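Local coordinates for lipoprotein, putative (Bacillus anthracis, PDB 4O4A) that is of unknown function but, as a putative lipoprotein, is probably anchored to the bacterial membrane and may bind lipid, at residues B[36-41]-B[151-156]; B[52-57]-B[61-66]. All blocks are in the same frame, centred on the assembly; numbering follows the deposited sequence.

Contact 1: B[36-41]-B[151-156]; sequences EEYEGD and EKKMRD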
loop_
_atom_site.group_PDB
_atom_site.type_symbol
_atom_site.label_atom_id
_atom_site.label_comp_id
_atom_site.label_asym_id
_atom_site.label_seq_id
_atom_site.Cartn_x
_atom_site.Cartn_y
_atom_site.Cartn_z
ATOM N N GLU B 36 19.116 21.902 1.461
ATOM C CA GLU B 36 19.673 20.971 0.466
ATOM C C GLU B 36 19.187 19.532 0.543
ATOM O O GLU B 36 19.076 18.859 -0.480
ATOM C CB GLU B 36 21.194 20.965 0.543
ATOM C CG GLU B 36 21.753 20.408 1.834
ATOM C CD GLU B 36 23.261 20.452 1.872
ATOM O OE1 GLU B 36 23.869 20.953 0.896
ATOM O OE2 GLU B 36 23.837 19.993 2.886
ATOM N N GLU B 37 18.912 19.059 1.749
ATOM C CA GLU B 37 18.471 17.685 1.923
ATOM C C GLU B 37 16.983 17.478 1.649
ATOM O O GLU B 37 16.538 16.337 1.509
ATOM C CB GLU B 37 18.866 17.147 3.322
ATOM C CG GLU B 37 18.410 17.977 4.535
ATOM C CD GLU B 37 19.278 19.214 4.823
ATOM O OE1 GLU B 37 18.713 20.323 4.988
ATOM O OE2 GLU B 37 20.522 19.085 4.878
ATOM N N TYR B 38 16.218 18.562 1.539
ATOM C CA TYR B 38 14.774 18.439 1.323
ATOM C C TYR B 38 14.365 18.126 -0.101
ATOM O O TYR B 38 14.981 18.579 -1.071
ATOM C CB TYR B 38 14.049 19.702 1.746
ATOM C CG TYR B 38 12.543 19.539 1.725
ATOM C CD1 TYR B 38 11.874 18.941 2.801
ATOM C CD2 TYR B 38 11.785 19.971 0.642
ATOM C CE1 TYR B 38 10.504 18.781 2.796
ATOM C CE2 TYR B 38 10.415 19.816 0.632
ATOM C CZ TYR B 38 9.787 19.222 1.717
ATOM O OH TYR B 38 8.442 19.064 1.719
ATOM N N GLU B 39 13.309 17.333 -0.207
ATOM C CA GLU B 39 12.758 16.961 -1.486
ATOM C C GLU B 39 11.269 16.853 -1.287
ATOM O O GLU B 39 10.814 16.308 -0.290
ATOM C CB GLU B 39 13.351 15.636 -1.975
ATOM C CG GLU B 39 13.028 15.295 -3.430
ATOM C CD GLU B 39 13.863 14.133 -3.976
ATOM O OE1 GLU B 39 14.418 13.353 -3.165
ATOM O OE2 GLU B 39 13.986 14.015 -5.223
ATOM N N GLY B 40 10.501 17.413 -2.213
ATOM C CA GLY B 40 9.068 17.302 -2.126
ATOM C C GLY B 40 8.306 18.592 -2.216
ATOM O O GLY B 40 8.761 19.561 -2.803
ATOM N N ASP B 41 7.135 18.579 -1.608
ATOM C CA ASP B 41 6.219 19.695 -1.630
ATOM C C ASP B 41 6.693 20.854 -0.799
ATOM O O ASP B 41 7.271 20.657 0.250
ATOM C CB ASP B 41 4.877 19.235 -1.111
ATOM C CG ASP B 41 4.304 18.105 -1.932
ATOM O OD1 ASP B 41 4.198 18.266 -3.165
ATOM O OD2 ASP B 41 3.959 17.058 -1.348
ATOM N N GLU B 151 -1.978 18.397 0.077
ATOM C CA GLU B 151 -3.235 18.717 0.738
ATOM C C GLU B 151 -3.093 18.486 2.214
ATOM O O GLU B 151 -3.532 19.316 3.013
ATOM C CB GLU B 151 -4.397 17.864 0.211
ATOM C CG GLU B 151 -4.798 18.190 -1.214
ATOM C CD GLU B 151 -5.385 19.587 -1.367
ATOM O OE1 GLU B 151 -5.816 20.197 -0.358
ATOM O OE2 GLU B 151 -5.427 20.084 -2.511
ATOM N N LYS B 152 -2.455 17.379 2.585
ATOM C CA LYS B 152 -2.274 17.087 3.983
ATOM C C LYS B 152 -1.257 18.039 4.588
ATOM O O LYS B 152 -1.459 18.550 5.685
ATOM C CB LYS B 152 -1.814 15.651 4.218
ATOM C CG LYS B 152 -1.802 15.312 5.704
ATOM C CD LYS B 152 -1.280 13.918 5.998
ATOM C CE LYS B 152 -1.588 13.513 7.428
ATOM N NZ LYS B 152 -1.138 14.503 8.430
ATOM N N LYS B 153 -0.150 18.258 3.887
ATOM C CA LYS B 153 0.881 19.162 4.386
ATOM C C LYS B 153 0.268 20.523 4.711
ATOM O O LYS B 153 0.584 21.115 5.741
ATOM C CB LYS B 153 2.023 19.302 3.377
ATOM C CG LYS B 153 3.105 20.285 3.810
ATOM C CD LYS B 153 4.248 20.426 2.800
ATOM C CE LYS B 153 5.395 19.456 3.023
ATOM N NZ LYS B 153 6.119 19.798 4.267
HETATM N N MSE B 154 -0.617 20.992 3.831
HETATM C CA MSE B 154 -1.290 22.280 3.992
HETATM C C MSE B 154 -2.252 22.233 5.151
HETATM O O MSE B 154 -2.313 23.145 5.981
HETATM C CB MSE B 154 -2.043 22.599 2.694
HETATM C CG MSE B 154 -2.904 23.858 2.786
HETATM SE SE MSE B 154 -1.811 25.461 3.175
HETATM C CE MSE B 154 -1.543 26.079 1.361
ATOM N N ARG B 155 -3.025 21.169 5.198
ATOM C CA ARG B 155 -3.990 20.979 6.247
ATOM C C ARG B 155 -3.286 21.104 7.586
ATOM O O ARG B 155 -3.733 21.848 8.444
ATOM C CB ARG B 155 -4.611 19.595 6.114
ATOM C CG ARG B 155 -5.841 19.413 6.953
ATOM C CD ARG B 155 -6.500 18.032 6.749
ATOM N NE ARG B 155 -6.496 17.642 5.363
ATOM C CZ ARG B 155 -5.963 16.529 4.858
ATOM N NH1 ARG B 155 -5.439 15.575 5.625
ATOM N NH2 ARG B 155 -6.036 16.334 3.555
ATOM N N ASP B 156 -2.163 20.401 7.740
ATOM C CA ASP B 156 -1.399 20.416 8.983
ATOM C C ASP B 156 -0.748 21.755 9.245
ATOM O O ASP B 156 -0.694 22.206 10.383
ATOM C CB ASP B 156 -0.332 19.321 8.982
ATOM C CG ASP B 156 -0.925 17.912 8.909
ATOM O OD1 ASP B 156 -2.101 17.718 9.299
ATOM O OD2 ASP B 156 -0.209 16.985 8.469
#

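Contact 2: B[52-57]-B[61-66]; sequences ELLPKE and SVVTFA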
loop_
_atom_site.group_PDB
_atom_site.type_symbol
_atom_site.label_atom_id
_atom_site.label_comp_id
_atom_site.label_asym_id
_atom_site.label_seq_id
_atom_site.Cartn_x
_atom_site.Cartn_y
_atom_site.Cartn_z
ATOM N N GLU B 52 7.668 36.504 10.689
ATOM C CA GLU B 52 8.670 37.424 10.214
ATOM C C GLU B 52 8.324 37.873 8.810
ATOM O O GLU B 52 7.643 37.174 8.071
ATOM C CB GLU B 52 10.054 36.779 10.275
ATOM C CG GLU B 52 10.476 36.395 11.692
ATOM C CD GLU B 52 10.523 37.579 12.668
ATOM O OE1 GLU B 52 11.074 38.649 12.296
ATOM O OE2 GLU B 52 10.029 37.427 13.820
ATOM N N LEU B 53 8.777 39.063 8.464
ATOM C CA LEU B 53 8.539 39.637 7.166
ATOM C C LEU B 53 9.631 39.070 6.277
ATOM O O LEU B 53 10.675 38.641 6.770
ATOM C CB LEU B 53 8.687 41.168 7.276
ATOM C CG LEU B 53 7.766 42.095 6.512
ATOM C CD1 LEU B 53 6.339 41.621 6.652
ATOM C CD2 LEU B 53 7.895 43.538 6.992
ATOM N N LEU B 54 9.409 39.028 4.971
ATOM C CA LEU B 54 10.442 38.495 4.085
ATOM C C LEU B 54 11.606 39.462 4.015
ATOM O O LEU B 54 11.423 40.643 3.695
ATOM C CB LEU B 54 9.892 38.219 2.686
ATOM C CG LEU B 54 8.818 37.122 2.594
ATOM C CD1 LEU B 54 8.381 36.936 1.148
ATOM C CD2 LEU B 54 9.305 35.798 3.162
ATOM N N PRO B 55 12.817 38.974 4.341
ATOM C CA PRO B 55 13.988 39.838 4.237
ATOM C C PRO B 55 14.196 40.243 2.787
ATOM O O PRO B 55 13.676 39.586 1.884
ATOM C CB PRO B 55 15.143 38.936 4.677
ATOM C CG PRO B 55 14.523 37.790 5.381
ATOM C CD PRO B 55 13.162 37.620 4.802
ATOM N N LYS B 56 14.925 41.321 2.569
ATOM C CA LYS B 56 15.211 41.772 1.215
ATOM C C LYS B 56 16.682 41.812 0.916
ATOM O O LYS B 56 17.458 42.290 1.721
ATOM C CB LYS B 56 14.615 43.145 0.925
ATOM C CG LYS B 56 13.145 43.018 0.642
ATOM C CD LYS B 56 12.542 44.299 0.122
ATOM C CE LYS B 56 11.087 44.066 -0.267
ATOM N NZ LYS B 56 10.460 45.237 -0.941
ATOM N N GLU B 57 17.045 41.293 -0.244
ATOM C CA GLU B 57 18.420 41.315 -0.717
ATOM C C GLU B 57 18.377 41.966 -2.058
ATOM O O GLU B 57 17.885 41.383 -3.019
ATOM C CB GLU B 57 18.982 39.928 -0.853
ATOM C CG GLU B 57 19.162 39.220 0.465
ATOM C CD GLU B 57 19.787 37.858 0.282
ATOM O OE1 GLU B 57 20.181 37.529 -0.873
ATOM O OE2 GLU B 57 19.880 37.123 1.285
ATOM N N SER B 61 12.878 39.445 -2.692
ATOM C CA SER B 61 12.328 39.070 -1.395
ATOM C C SER B 61 12.882 37.689 -1.186
ATOM O O SER B 61 13.055 36.945 -2.145
ATOM C CB SER B 61 10.802 39.024 -1.409
ATOM O OG SER B 61 10.248 40.288 -1.699
ATOM N N VAL B 62 13.169 37.327 0.051
ATOM C CA VAL B 62 13.798 36.032 0.301
ATOM C C VAL B 62 12.932 35.117 1.128
ATOM O O VAL B 62 12.621 35.424 2.263
ATOM C CB VAL B 62 15.141 36.202 1.034
ATOM C CG1 VAL B 62 15.857 34.865 1.160
ATOM C CG2 VAL B 62 16.027 37.185 0.297
ATOM N N VAL B 63 12.567 33.982 0.541
ATOM C CA VAL B 63 11.777 32.981 1.220
ATOM C C VAL B 63 12.711 31.888 1.667
ATOM O O VAL B 63 13.386 31.277 0.849
ATOM C CB VAL B 63 10.706 32.366 0.312
ATOM C CG1 VAL B 63 10.038 31.188 1.010
ATOM C CG2 VAL B 63 9.669 33.403 -0.073
ATOM N N THR B 64 12.751 31.653 2.973
ATOM C CA THR B 64 13.584 30.614 3.550
ATOM C C THR B 64 12.687 29.540 4.082
ATOM O O THR B 64 11.894 29.783 4.985
ATOM C CB THR B 64 14.435 31.140 4.706
ATOM O OG1 THR B 64 15.400 32.064 4.200
ATOM C CG2 THR B 64 15.165 30.008 5.374
ATOM N N PHE B 65 12.786 28.353 3.506
ATOM C CA PHE B 65 11.966 27.253 3.952
ATOM C C PHE B 65 12.585 26.603 5.159
ATOM O O PHE B 65 13.792 26.515 5.282
ATOM C CB PHE B 65 11.776 26.205 2.844
ATOM C CG PHE B 65 10.913 26.675 1.713
ATOM C CD1 PHE B 65 9.536 26.746 1.865
ATOM C CD2 PHE B 65 11.468 27.043 0.494
ATOM C CE1 PHE B 65 8.724 27.188 0.831
ATOM C CE2 PHE B 65 10.665 27.484 -0.551
ATOM C CZ PHE B 65 9.290 27.556 -0.381
ATOM N N ALA B 66 11.734 26.132 6.048
ATOM C CA ALA B 66 12.187 25.407 7.196
ATOM C C ALA B 66 12.508 23.982 6.720
ATOM O O ALA B 66 12.233 23.614 5.574
ATOM C CB ALA B 66 11.104 25.387 8.255
#

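Contact 1: B[36-41]-B[151-156]
Lys153 lays the end of its aliphatic chain over the phenol oxygen of Tyr38 and the backbone carbonyl of Asp41. The two side chains approach from opposite directions, and the tyrosine offers its hydroxyl end: OH of Tyr38 lies 3.3 Å from CE of Lys153, while Asp41 O is 3.6 Å from the same CE. Farther back along the lysine, CD packs against CB of Asp41 at 4.1 Å. The lysine sets out from the helix extended, its first two torsions near 180°, and then bends at chi3 (-90°) and chi4 (-69°), which turns the ammonium away from Asp41 O, toward the carbonyl oxygen of Asp68, its hydrogen-bond partner. Tyr38 OH and Asp41 O lie side by side beneath the lysine CE, modelled too close together for their separation to be trusted in detail. The carboxylate of Asp41 turns elsewhere, to a salt bridge with Arg140. Helix 149-166 is thereby joined to the start of strand 40-45, an inner strand of the four-stranded sheet. No hydrogen bond or salt bridge passes between the segments, so they meet through van der Waals contact alone, the lysine ammonium being held by the Asp68 carbonyl and the Asp41 carboxylate by Arg140.

Contact 2: B[52-57]-B[61-66]
Pro55 and Val62 supply the hydrogen bond between the segments: the amide N of Val62 donates to O of Pro55 at 3.0 Å. The same oxygen also receives a CA-H...O contact from Ser61, whose CA is 3.6 Å from Pro55 O, so one carbonyl serves two consecutive residues of the opposing strand. Next to it, Lys56 and Ser61 form an antiparallel non-hydrogen-bonded pair with their CA atoms 4.7 Å apart. Their side chains share a face of the sheet, where CE of Lys56 comes within 4.1 Å of Ser61 OG.

Together these pairings define a short beta hairpin, strands 56-57 and 60-64, in which 56-57 is an outermost strand of a five-stranded mixed sheet and 60-64 pairs on its other side, in parallel, with strand 30-35.

Apolar contacts flank the backbone on both faces. On the face of Ser61 and Val63, the fork of Leu54 straddles a methyl group: its CD1 and CD2 both lie 4.0 Å from CG2 of Val63, and the two side chains cross obliquely. CD1 also reaches CB of Ser61, whereas CD2 rests near the carbonyl oxygen of Val62. The proline ring approaches that oxygen too, with CD of Pro55 3.4 Å from Val62 O. Val62 and Glu57 meet on the other face. There CG2 of Val62 touches CG of Glu57 at 3.7 Å, and the extended glutamate runs past this methyl with its CD also close by.

Charge enters through the far end of that glutamate, where OE2 of Glu57 makes a salt bridge with Arg96, in strand 96-98, the outermost strand at the far end of the sheet order.

How the contacts relate
Contacts 1 and 2 lie on opposite sides of the chain's centre, about 18 Å between their centres; their nearest atoms are about 5 Å apart but do not touch. In sequence order, 36-41 comes first, both segments of contact 2 follow, and 151-156 comes last, so the long-range closure spans the local hairpin. Each contact belongs to a different sheet: contact 1 sets helix 149-166 against the four-stranded sheet at strand 40-45, while contact 2 forms an edge of the five-stranded sheet. Consecutive residues of strand 40-45 face the two elements: Ile43 packs on Lys153 of the helix and Val44 on Val63 of the hairpin. The example illustrates how one strand can be sandwiched between a C-terminal helix and an edge hairpin.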